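Local coordinates for dTDP-4-dehydrorhamnose reductase (Yersinia enterocolitica, PDB 5U9C), which probably catalyses the NADPH-dependent reduction of dTDP-4-dehydro-beta-L-rhamnose to dTDP-L-rhamnose, using one bound magnesium ion per monomer, at residues D[67-72]-D[128-133]. Numbering follows the deposited sequence.
Sequences TDVDLC and NYYGRS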
loop_
_atom_site.group_PDB
_atom_site.type_symbol
_atom_site.label_atom_id
_atom_site.label_comp_id
_atom_site.label_asym_id
_atom_site.label_seq_id
_atom_site.Cartn_x
_atom_site.Cartn_y
_atom_site.Cartn_z
ATOM N N THR D 67 23.927 11.155 12.440
ATOM C CA THR D 67 22.541 11.528 12.691
ATOM C C THR D 67 21.969 12.576 11.727
ATOM O O THR D 67 20.831 12.987 11.887
ATOM C CB THR D 67 22.397 12.049 14.137
ATOM O OG1 THR D 67 23.259 13.172 14.301
ATOM C CG2 THR D 67 22.800 10.953 15.141
ATOM N N ASP D 68 22.759 13.024 10.754
ATOM C CA ASP D 68 22.244 13.938 9.716
ATOM C C ASP D 68 21.443 13.045 8.756
ATOM O O ASP D 68 21.997 12.379 7.887
ATOM C CB ASP D 68 23.398 14.650 8.996
ATOM C CG ASP D 68 22.918 15.632 7.949
ATOM O OD1 ASP D 68 21.799 15.456 7.395
ATOM O OD2 ASP D 68 23.676 16.577 7.666
ATOM N N VAL D 69 20.133 13.022 8.965
ATOM C CA VAL D 69 19.212 12.177 8.193
ATOM C C VAL D 69 19.311 12.374 6.668
ATOM O O VAL D 69 19.255 11.411 5.894
ATOM C CB VAL D 69 17.751 12.408 8.684
ATOM C CG1 VAL D 69 16.762 11.564 7.903
ATOM C CG2 VAL D 69 17.651 12.099 10.178
ATOM N N ASP D 70 19.464 13.622 6.246
ATOM C CA ASP D 70 19.549 13.956 4.836
ATOM C C ASP D 70 20.863 13.530 4.202
ATOM O O ASP D 70 20.887 13.051 3.044
ATOM C CB ASP D 70 19.266 15.431 4.672
ATOM C CG ASP D 70 17.852 15.770 5.118
ATOM O OD1 ASP D 70 16.917 15.150 4.553
ATOM O OD2 ASP D 70 17.687 16.622 6.032
ATOM N N LEU D 71 21.949 13.677 4.955
ATOM C CA LEU D 71 23.259 13.221 4.485
ATOM C C LEU D 71 23.190 11.690 4.309
ATOM O O LEU D 71 23.692 11.157 3.320
ATOM C CB LEU D 71 24.365 13.612 5.466
ATOM C CG LEU D 71 25.779 13.086 5.176
ATOM C CD1 LEU D 71 26.251 13.592 3.822
ATOM C CD2 LEU D 71 26.733 13.511 6.288
ATOM N N CYS D 72 22.533 11.004 5.251
ATOM C CA CYS D 72 22.377 9.539 5.170
ATOM C C CYS D 72 21.634 9.115 3.915
ATOM O O CYS D 72 21.948 8.064 3.350
ATOM C CB CYS D 72 21.653 8.975 6.386
ATOM S SG CYS D 72 22.599 8.955 7.928
ATOM N N ASN D 128 13.472 5.766 5.466
ATOM C CA ASN D 128 14.685 6.362 4.894
ATOM C C ASN D 128 15.957 5.613 5.288
ATOM O O ASN D 128 15.914 4.688 6.121
ATOM C CB ASN D 128 14.741 7.851 5.281
ATOM C CG ASN D 128 14.483 8.100 6.768
ATOM O OD1 ASN D 128 14.993 7.388 7.647
ATOM N ND2 ASN D 128 13.721 9.152 7.057
ATOM N N TYR D 129 17.085 5.982 4.678
ATOM C CA TYR D 129 18.339 5.280 4.956
ATOM C C TYR D 129 18.862 5.441 6.373
ATOM O O TYR D 129 19.416 4.507 6.913
ATOM C CB TYR D 129 19.415 5.534 3.879
ATOM C CG TYR D 129 19.119 4.770 2.591
ATOM C CD1 TYR D 129 19.241 3.374 2.545
ATOM C CD2 TYR D 129 18.662 5.432 1.433
ATOM C CE1 TYR D 129 18.959 2.676 1.374
ATOM C CE2 TYR D 129 18.379 4.734 0.258
ATOM C CZ TYR D 129 18.531 3.364 0.232
ATOM O OH TYR D 129 18.217 2.672 -0.901
ATOM N N TYR D 130 18.635 6.604 6.988
ATOM C CA TYR D 130 19.027 6.806 8.367
ATOM C C TYR D 130 18.319 5.761 9.240
ATOM O O TYR D 130 18.964 5.028 10.002
ATOM C CB TYR D 130 18.684 8.222 8.848
ATOM C CG TYR D 130 18.853 8.365 10.342
ATOM C CD1 TYR D 130 20.121 8.283 10.920
ATOM C CD2 TYR D 130 17.756 8.536 11.178
ATOM C CE1 TYR D 130 20.293 8.363 12.283
ATOM C CE2 TYR D 130 17.927 8.649 12.555
ATOM C CZ TYR D 130 19.191 8.546 13.095
ATOM O OH TYR D 130 19.387 8.645 14.445
ATOM N N GLY D 131 17.001 5.679 9.089
ATOM C CA GLY D 131 16.197 4.721 9.868
ATOM C C GLY D 131 16.612 3.269 9.640
ATOM O O GLY D 131 16.740 2.486 10.604
ATOM N N ARG D 132 16.858 2.907 8.375
ATOM C CA ARG D 132 17.319 1.571 8.051
ATOM C C ARG D 132 18.654 1.258 8.749
ATOM O O ARG D 132 18.836 0.163 9.283
ATOM C CB ARG D 132 17.496 1.421 6.543
ATOM C CG ARG D 132 16.196 1.447 5.763
ATOM C CD ARG D 132 16.408 1.527 4.262
ATOM N NE ARG D 132 15.136 1.705 3.603
ATOM C CZ ARG D 132 14.767 2.721 2.837
ATOM N NH1 ARG D 132 15.627 3.645 2.434
ATOM N NH2 ARG D 132 13.532 2.726 2.337
ATOM N N SER D 133 19.586 2.222 8.729
ATOM C CA SER D 133 20.906 2.017 9.334
ATOM C C SER D 133 20.834 1.829 10.846
ATOM O O SER D 133 21.549 0.999 11.411
ATOM C CB SER D 133 21.874 3.149 8.958
ATOM O OG SER D 133 21.559 4.398 9.594
HETATM O O HOH W 1 18.018 8.988 5.490
#
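Tyr130 packs against Thr67, Val69 and Cys72 in a buried, mainly apolar contact between the start of helix 69-74, with the loop residue Thr67 ahead of it, and the first turn of helix 129-144. CG of Tyr130 lies anti to the backbone N (chi1 170°), which carries the ring alongside Thr67, the two side chains pointing the same way, and past Val69, which crosses it at about a right angle, CG2 3.7 Å from Tyr130 CD2. Tyr130 CE1 comes within 3.9 Å of Thr67 CA. Cys72 supplies a sulfur-aromatic contact at the ring edge: SG is 5.2 Å from the Tyr130 ring centroid and 77° off its normal.

Both helices begin with a side-chain N-cap; Asn128 OD1 accepts from Gly131 N at 3.0 Å, the donor nearly in line with the C=O bond. The Tyr-X-X-X-Lys sequence begun by Tyr130 is the signature of the short-chain dehydrogenase/reductase superfamily, to whose extended branch this family belongs; this tyrosine is usually catalytic, so the contact probably borders the active site of the Rossmann-type fold. Between the backbones, water 1 donates to Val69 O (2.8 Å) and accepts from Tyr130 N (2.9 Å). Near Val69 lies Arg256, which binds (R)-malate in a crystal of this protein, though none is bound to this chain, and which salt-bridges Asp70; Asn128 ND2 bonds to Pro255 O. Tyr129 OH reaches Asp122 and Lys115 of the second subunit.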